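Local coordinates for extracellular solute-binding protein, family 7 (Colwellia psychrerythraea, PDB 4PET), which probably serves as the periplasmic binding component of a TRAP transporter, capturing pyruvate together with a calcium ion, at residues A[148-153]-A[237-242]; A[27-32]-A[251-256]; A[101-106]-A[320-325]. One frame throughout, in Å; residues are numbered along the deposited sequence.

Contact 1: residues A[148-153]-A[237-242]; sequences GNTGNQ and PGTELQ. With CA (calcium ion), chain E; PYR (pyruvic acid), chain D.
Asn149 and Glu240 meet across an antiparallel pair, as its non-hydrogen-bonded residues. Their side chains lie at about a right angle, with the amide and carboxylate planes 63° apart. Asn149 ND2 gives a nearly straight hydrogen bond (170°) to Glu240 OE1 at 2.9 Å. OE1 lies in the amide plane, but ND2 stands above the carboxylate plane. CG of Glu240 is anti to the backbone N (chi1 -176°) and the chain bends at chi2, which turns the carboxylate back over the 148-149 backbone. Its second oxygen, Glu240 OE2, accepts from Gly148 N at 2.8 Å. With Asn149 on OE1 and Gly148 on OE2, both oxygens of the buried carboxylate are held; His121 adds a second bond at OE1.

The other end of the Asn149 amide faces its own chain. Asn149 OD1 accepts from Gly151 N at 2.8 Å on a lone pair, closing an Asx turn. Beyond the strand pair, Thr150 N bonds to Thr239 O at 2.9 Å. Thr150 OG1 donates to Gly151 O, with Thr239 CB beside it at 3.3 Å. Thr239 OG1 is hydrogen-bonded to Glu236.

Gln153 lies across Thr239 and binds the calcium ion with Glu211, Trp212 and Glu236. Leu241 CD2 touches the pyruvate methyl CB at 3.9 Å. Gln153, Thr239 and Leu241 place this contact in the calcium–pyruvate site, where two antiparallel strand ends pass into binding loops.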
# COMPACT_ATOMS: atom_id res chain seq x y z
N GLY A 148 -9.17 5.91 2.30
CA GLY A 148 -7.88 6.40 1.83
C GLY A 148 -6.88 6.60 2.95
O GLY A 148 -7.22 7.22 3.98
N ASN A 149 -5.64 6.15 2.75
CA ASN A 149 -4.60 6.35 3.75
C ASN A 149 -3.69 7.51 3.38
O ASN A 149 -3.34 7.68 2.21
CB ASN A 149 -3.73 5.11 3.89
CG ASN A 149 -3.30 4.87 5.30
OD1 ASN A 149 -2.36 5.47 5.76
ND2 ASN A 149 -4.00 3.99 5.99
N THR A 150 -3.28 8.26 4.40
CA THR A 150 -2.32 9.34 4.25
C THR A 150 -0.88 8.82 4.43
O THR A 150 0.10 9.51 4.14
CB THR A 150 -2.58 10.45 5.29
OG1 THR A 150 -2.43 9.93 6.62
CG2 THR A 150 -4.01 11.01 5.12
N GLY A 151 -0.74 7.61 4.93
CA GLY A 151 0.55 7.20 5.44
C GLY A 151 0.87 7.92 6.76
O GLY A 151 -0.00 8.44 7.42
N ASN A 152 2.14 7.88 7.15
CA ASN A 152 2.53 8.30 8.49
C ASN A 152 2.47 9.83 8.58
O ASN A 152 2.95 10.54 7.68
CB ASN A 152 3.98 7.83 8.74
CG ASN A 152 4.20 7.31 10.14
OD1 ASN A 152 3.94 8.02 11.11
ND2 ASN A 152 4.62 6.06 10.26
N GLN A 153 1.86 10.36 9.63
CA GLN A 153 1.64 11.81 9.66
C GLN A 153 2.68 12.52 10.51
O GLN A 153 3.27 11.92 11.40
CB GLN A 153 0.22 12.13 10.18
CG GLN A 153 -0.86 11.54 9.30
CD GLN A 153 -2.24 12.02 9.62
OE1 GLN A 153 -2.45 12.67 10.67
NE2 GLN A 153 -3.18 11.78 8.71
N PRO A 237 0.33 6.87 12.58
CA PRO A 237 1.27 6.17 11.66
C PRO A 237 0.68 5.74 10.33
O PRO A 237 1.45 5.49 9.39
CB PRO A 237 1.67 4.93 12.44
CG PRO A 237 0.50 4.69 13.41
CD PRO A 237 0.07 6.10 13.80
N GLY A 238 -0.64 5.63 10.27
CA GLY A 238 -1.32 5.02 9.14
C GLY A 238 -2.80 5.40 9.09
O GLY A 238 -3.68 4.55 9.12
N THR A 239 -3.03 6.69 8.96
CA THR A 239 -4.37 7.25 8.98
C THR A 239 -5.19 6.87 7.77
O THR A 239 -4.90 7.27 6.65
CB THR A 239 -4.30 8.78 9.13
OG1 THR A 239 -3.61 9.08 10.34
CG2 THR A 239 -5.71 9.40 9.15
N GLU A 240 -6.21 6.05 8.02
CA GLU A 240 -7.13 5.65 6.96
C GLU A 240 -8.40 6.47 7.11
O GLU A 240 -8.99 6.52 8.20
CB GLU A 240 -7.48 4.17 7.08
CG GLU A 240 -8.36 3.66 5.97
CD GLU A 240 -7.59 3.42 4.68
OE1 GLU A 240 -6.42 2.93 4.73
OE2 GLU A 240 -8.17 3.69 3.62
N LEU A 241 -8.84 7.10 6.03
CA LEU A 241 -10.13 7.78 6.10
C LEU A 241 -11.27 6.77 5.96
O LEU A 241 -11.05 5.55 5.94
CB LEU A 241 -10.24 8.90 5.06
CG LEU A 241 -9.07 9.90 5.11
CD1 LEU A 241 -9.16 10.90 3.97
CD2 LEU A 241 -9.03 10.65 6.43
N GLN A 242 -12.49 7.29 5.86
CA GLN A 242 -13.67 6.46 5.87
C GLN A 242 -14.65 6.88 4.79
O GLN A 242 -14.92 8.08 4.65
CB GLN A 242 -14.32 6.71 7.24
CG GLN A 242 -15.71 6.46 7.35
CD GLN A 242 -16.19 6.75 8.75
OE1 GLN A 242 -16.23 7.90 9.21
NE2 GLN A 242 -16.53 5.69 9.46
CA CA E . -4.03 14.13 11.60
C PYR D . -7.12 14.61 10.63
O PYR D . -6.30 15.03 11.56
OXT PYR D . -8.35 15.02 10.72
CA PYR D . -6.67 13.83 9.55
O3 PYR D . -5.49 13.25 9.58
CB PYR D . -7.49 13.67 8.31
O HOH W 1 -5.60 3.53 1.30

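Contact 2: residues A[27-32]-A[251-256]; sequences KKYRWK and NSLPKD
Leu253 fits between Tyr29 and Trp31, two aromatic residues on the same side of strand 29-35. This is the tight part of the contact. Leu253 CD2 lies over one face of the Tyr29 ring, 3.9 Å from the ring centroid and 17° off its normal. This is a CH-pi contact, displaced toward the rim at CG. The other branch serves the tryptophan: Leu253 CD1 is 3.6 Å from Trp31 CH2. CG of Leu253 is anti to its carbonyl carbon (chi1 -70°), and from there the two methyls divide between the two rings. Tyr29 also reaches past Leu253 to the next residue, where Pro254 CD lies 3.5 Å from Tyr29 CE1 and 3.3 Å from Tyr29 OH. Leu63 of the neighbouring strand 63-68 touches both aromatic side chains. Leu257 and Leu261 of helix 255-290 continue the apolar packing, against Tyr29 and Trp31 respectively.

The outer side is looser and more polar. A water sits at the edge of the tyrosine ring, in its plane, 3.2 Å from Tyr29 OH. On the indole side a second water makes a bridge. It accepts from Trp31 NE1 at 3.0 Å and donates to Ser252 OG at 2.8 Å. The Ser252 hydroxyl is also hydrogen-bonded to Ala249 O, within its own helix. The direct contacts are thus largely apolar, and one water links Trp31 NE1 to Ser252 OG.

Pro254 is the N-cap of helix 255-290. The arrangement joins the start of a sheet strand to the short turn between helices 247-252 and 255-290. It is plain alpha/beta packing, the turn between two consecutive helices laid against the sheet, far from the pyruvate site.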
# COMPACT_ATOMS: atom_id res chain seq x y z
N LYS A 27 -34.24 1.20 -14.12
CA LYS A 27 -34.16 2.23 -13.09
C LYS A 27 -32.74 2.77 -12.89
O LYS A 27 -31.78 2.01 -12.88
CB LYS A 27 -34.71 1.64 -11.79
CG LYS A 27 -35.00 2.60 -10.65
CD LYS A 27 -35.32 1.80 -9.38
CE LYS A 27 -36.38 0.72 -9.62
NZ LYS A 27 -36.62 -0.22 -8.47
N LYS A 28 -32.62 4.09 -12.75
CA LYS A 28 -31.35 4.75 -12.44
C LYS A 28 -31.41 5.31 -11.03
O LYS A 28 -32.46 5.68 -10.56
CB LYS A 28 -31.04 5.86 -13.44
CG LYS A 28 -31.04 5.36 -14.89
CD LYS A 28 -30.69 6.47 -15.88
CE LYS A 28 -30.54 5.94 -17.29
NZ LYS A 28 -31.75 5.21 -17.74
N TYR A 29 -30.27 5.31 -10.36
CA TYR A 29 -30.12 5.82 -9.00
C TYR A 29 -29.28 7.09 -9.01
O TYR A 29 -28.25 7.18 -9.69
CB TYR A 29 -29.47 4.73 -8.13
CG TYR A 29 -30.29 3.45 -8.12
CD1 TYR A 29 -30.19 2.53 -9.14
CD2 TYR A 29 -31.20 3.20 -7.10
CE1 TYR A 29 -30.98 1.38 -9.16
CE2 TYR A 29 -31.98 2.05 -7.09
CZ TYR A 29 -31.86 1.15 -8.12
OH TYR A 29 -32.63 0.04 -8.10
N ARG A 30 -29.75 8.09 -8.28
CA ARG A 30 -29.06 9.36 -8.12
C ARG A 30 -28.86 9.59 -6.63
O ARG A 30 -29.80 9.83 -5.89
CB ARG A 30 -29.90 10.46 -8.76
CG ARG A 30 -29.99 10.28 -10.26
CD ARG A 30 -31.07 11.12 -10.82
NE ARG A 30 -32.36 10.69 -10.31
CZ ARG A 30 -33.17 9.84 -10.91
NH1 ARG A 30 -32.84 9.29 -12.08
NH2 ARG A 30 -34.32 9.54 -10.34
N TRP A 31 -27.61 9.46 -6.21
CA TRP A 31 -27.23 9.55 -4.81
C TRP A 31 -26.47 10.84 -4.55
O TRP A 31 -26.01 11.49 -5.48
CB TRP A 31 -26.29 8.39 -4.49
CG TRP A 31 -27.02 7.11 -4.16
CD1 TRP A 31 -28.32 6.80 -4.43
CD2 TRP A 31 -26.46 5.99 -3.49
NE1 TRP A 31 -28.60 5.52 -3.97
CE2 TRP A 31 -27.48 5.01 -3.38
CE3 TRP A 31 -25.20 5.70 -2.97
CZ2 TRP A 31 -27.27 3.81 -2.75
CZ3 TRP A 31 -25.01 4.48 -2.35
CH2 TRP A 31 -26.03 3.55 -2.26
N LYS A 32 -26.33 11.19 -3.27
CA LYS A 32 -25.44 12.26 -2.85
C LYS A 32 -24.50 11.82 -1.75
O LYS A 32 -24.83 10.98 -0.88
CB LYS A 32 -26.19 13.53 -2.44
CG LYS A 32 -27.45 13.34 -1.69
CD LYS A 32 -28.34 14.57 -1.87
CE LYS A 32 -29.27 14.79 -0.70
NZ LYS A 32 -29.72 16.21 -0.60
N ASN A 251 -29.01 -1.32 0.30
CA ASN A 251 -29.91 -2.43 0.06
C ASN A 251 -30.84 -2.17 -1.12
O ASN A 251 -31.30 -3.09 -1.77
CB ASN A 251 -30.80 -2.69 1.26
CG ASN A 251 -30.04 -3.12 2.50
OD1 ASN A 251 -28.93 -3.67 2.44
ND2 ASN A 251 -30.68 -2.91 3.64
N SER A 252 -31.14 -0.90 -1.40
CA SER A 252 -32.08 -0.59 -2.46
C SER A 252 -31.43 -0.79 -3.84
O SER A 252 -32.13 -0.82 -4.86
CB SER A 252 -32.61 0.84 -2.33
OG SER A 252 -31.61 1.80 -2.67
N LEU A 253 -30.10 -0.87 -3.88
CA LEU A 253 -29.39 -1.06 -5.15
C LEU A 253 -29.50 -2.48 -5.66
O LEU A 253 -29.51 -3.41 -4.87
CB LEU A 253 -27.91 -0.78 -4.95
CG LEU A 253 -27.51 0.67 -4.71
CD1 LEU A 253 -26.00 0.75 -4.51
CD2 LEU A 253 -27.96 1.49 -5.89
N PRO A 254 -29.53 -2.67 -7.00
CA PRO A 254 -29.34 -4.03 -7.51
C PRO A 254 -27.94 -4.53 -7.15
O PRO A 254 -27.06 -3.70 -6.88
CB PRO A 254 -29.53 -3.89 -9.03
CG PRO A 254 -29.49 -2.45 -9.32
CD PRO A 254 -29.77 -1.68 -8.07
N LYS A 255 -27.76 -5.85 -7.13
CA LYS A 255 -26.52 -6.47 -6.70
C LYS A 255 -25.29 -6.05 -7.55
O LYS A 255 -24.19 -5.91 -7.03
CB LYS A 255 -26.67 -8.00 -6.71
CG LYS A 255 -27.58 -8.50 -5.58
CD LYS A 255 -27.75 -10.03 -5.52
CE LYS A 255 -26.52 -10.78 -4.96
NZ LYS A 255 -26.16 -10.37 -3.56
N ASP A 256 -25.48 -5.83 -8.84
CA ASP A 256 -24.32 -5.48 -9.69
C ASP A 256 -23.85 -4.07 -9.34
O ASP A 256 -22.65 -3.81 -9.22
CB ASP A 256 -24.60 -5.67 -11.19
CG ASP A 256 -25.77 -4.84 -11.70
OD1 ASP A 256 -26.60 -4.40 -10.87
OD2 ASP A 256 -25.90 -4.67 -12.94
O HOH W 2 -34.44 -0.53 -5.53
O HOH W 3 -31.35 4.41 -3.52

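Contact 3: residues A[101-106]-A[320-325]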
# COMPACT_ATOMS: atom_id res chain seq x y z
N LYS A 101 -19.42 9.95 19.96
CA LYS A 101 -20.63 9.17 19.79
C LYS A 101 -20.41 7.75 20.24
O LYS A 101 -21.32 7.10 20.72
CB LYS A 101 -21.07 9.18 18.33
CG LYS A 101 -21.48 10.59 17.86
CD LYS A 101 -21.96 10.60 16.42
CE LYS A 101 -22.32 12.02 15.97
NZ LYS A 101 -23.53 12.56 16.65
N ASN A 102 -19.18 7.28 20.09
CA ASN A 102 -18.82 5.90 20.39
C ASN A 102 -17.32 5.81 20.31
O ASN A 102 -16.74 5.94 19.22
CB ASN A 102 -19.48 4.95 19.39
CG ASN A 102 -19.15 3.48 19.67
OD1 ASN A 102 -18.09 3.18 20.21
ND2 ASN A 102 -20.05 2.58 19.31
N PHE A 103 -16.65 5.66 21.45
CA PHE A 103 -15.19 5.70 21.45
C PHE A 103 -14.57 4.61 20.59
O PHE A 103 -13.41 4.74 20.15
CB PHE A 103 -14.58 5.65 22.86
CG PHE A 103 -15.27 4.72 23.81
CD1 PHE A 103 -15.24 3.35 23.62
CD2 PHE A 103 -15.95 5.23 24.92
CE1 PHE A 103 -15.88 2.49 24.51
CE2 PHE A 103 -16.60 4.38 25.81
CZ PHE A 103 -16.57 3.01 25.61
N ASN A 104 -15.32 3.55 20.29
CA ASN A 104 -14.75 2.47 19.47
C ASN A 104 -14.52 2.87 18.01
O ASN A 104 -13.73 2.23 17.30
CB ASN A 104 -15.57 1.18 19.60
CG ASN A 104 -15.39 0.54 20.96
OD1 ASN A 104 -14.28 0.54 21.49
ND2 ASN A 104 -16.47 0.03 21.54
N THR A 105 -15.16 3.95 17.58
CA THR A 105 -14.90 4.47 16.25
C THR A 105 -13.47 5.00 16.05
O THR A 105 -13.03 5.13 14.91
CB THR A 105 -15.89 5.59 15.86
OG1 THR A 105 -15.78 6.69 16.78
CG2 THR A 105 -17.31 5.04 15.82
N MSE A 106 -12.77 5.33 17.13
CA MSE A 106 -11.40 5.86 17.02
C MSE A 106 -10.39 4.90 16.37
O MSE A 106 -9.51 5.32 15.63
CB MSE A 106 -10.86 6.23 18.40
CG MSE A 106 -11.50 7.45 19.03
SE MSE A 106 -10.53 7.97 20.64
CE MSE A 106 -11.02 6.50 21.82
N ALA A 320 -10.61 -2.04 29.55
CA ALA A 320 -11.31 -2.61 30.71
C ALA A 320 -12.76 -2.17 30.83
O ALA A 320 -13.56 -2.85 31.47
CB ALA A 320 -10.57 -2.27 31.97
N LYS A 321 -13.11 -1.03 30.24
CA LYS A 321 -14.45 -0.51 30.45
C LYS A 321 -15.46 -1.00 29.41
O LYS A 321 -16.64 -0.74 29.53
CB LYS A 321 -14.45 1.01 30.54
CG LYS A 321 -13.77 1.74 29.42
CD LYS A 321 -13.78 3.22 29.71
CE LYS A 321 -13.38 4.05 28.50
NZ LYS A 321 -12.93 5.41 28.96
N ASP A 322 -15.01 -1.75 28.40
CA ASP A 322 -15.94 -2.21 27.38
C ASP A 322 -15.37 -3.42 26.65
O ASP A 322 -14.25 -3.36 26.15
CB ASP A 322 -16.25 -1.07 26.40
CG ASP A 322 -17.29 -1.46 25.37
OD1 ASP A 322 -18.47 -1.58 25.72
OD2 ASP A 322 -16.93 -1.62 24.19
N PRO A 323 -16.13 -4.51 26.58
CA PRO A 323 -15.59 -5.73 25.98
C PRO A 323 -15.36 -5.60 24.49
O PRO A 323 -14.43 -6.23 23.97
CB PRO A 323 -16.66 -6.79 26.27
CG PRO A 323 -17.55 -6.18 27.34
CD PRO A 323 -17.49 -4.71 27.13
N MSE A 324 -16.15 -4.78 23.79
CA MSE A 324 -15.91 -4.57 22.37
C MSE A 324 -14.59 -3.80 22.14
O MSE A 324 -13.86 -4.06 21.15
CB MSE A 324 -17.08 -3.80 21.74
CG MSE A 324 -16.91 -3.55 20.23
SE MSE A 324 -16.50 -5.18 19.23
CE MSE A 324 -18.14 -6.13 19.50
N THR A 325 -14.30 -2.85 23.03
CA THR A 325 -13.02 -2.12 23.02
C THR A 325 -11.86 -3.06 23.30
O THR A 325 -10.79 -2.95 22.70
CB THR A 325 -13.00 -1.02 24.08
OG1 THR A 325 -14.17 -0.21 23.95
CG2 THR A 325 -11.71 -0.16 23.96
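Lys321 is the first residue of 320-325 to touch the other segment. Lys321 CE lies over one face of the Phe103 ring, 4.2 Å from Phe103 CE2. The ammonium group is farther off, so any cation-pi attraction is weak.

Asp322 follows, at the N-cap of helix 323-353. Its CB meets the edge of the Phe103 ring. Asp322 OD2 takes two hydrogen bonds, from opposite faces of the carboxylate plane. Thr325 N gives the capping bond to Asp322 OD2, at 3.1 Å. Asn104 ND2 gives the other to Asp322 OD2 at 3.2 Å, with the oxygen almost in the amide plane.

Met324, present as selenomethionine, places CG 3.8 Å from Asn104 ND2 before its chain bends away toward Lys135.

Thr325 makes the second bond to Asn104: Thr325 OG1 donates to Asn104 OD1 at 2.6 Å, in the carbonyl plane and on a lone pair. Thr325 OG1 also lies 3.2 Å from Phe103 CE1, at the ring edge.

Asn104 CG, anti to its carbonyl carbon (chi1 -72°), carries the amide there. Both amide ends are used, which fixes its rotation and ties 101-106 to the helix start. The bonds to OD2 probably favour a charged Asp322.

In the fold
Along the chain the segments come in the order 27-32, 101-106, 148-153, 237-242, 251-256, 320-325. Contacts 2 and 3 cross in sequence, and contact 1 lies within the span of each. Contacts 1 and 2 reach the same five-stranded sheet. Strand 240-246 leaves contact 1 and passes straight into helix 247-252 of contact 2, yet the contact centres are about 29 Å apart. Contact 3 lies about 21 Å from contact 1 and about 33 Å from contact 2, centre to centre. It joins a loop after strand 90-93, of that same sheet, to the late helices. Contact 1 alone holds residues of the ligand site; the other two tie outlying parts of the fold together.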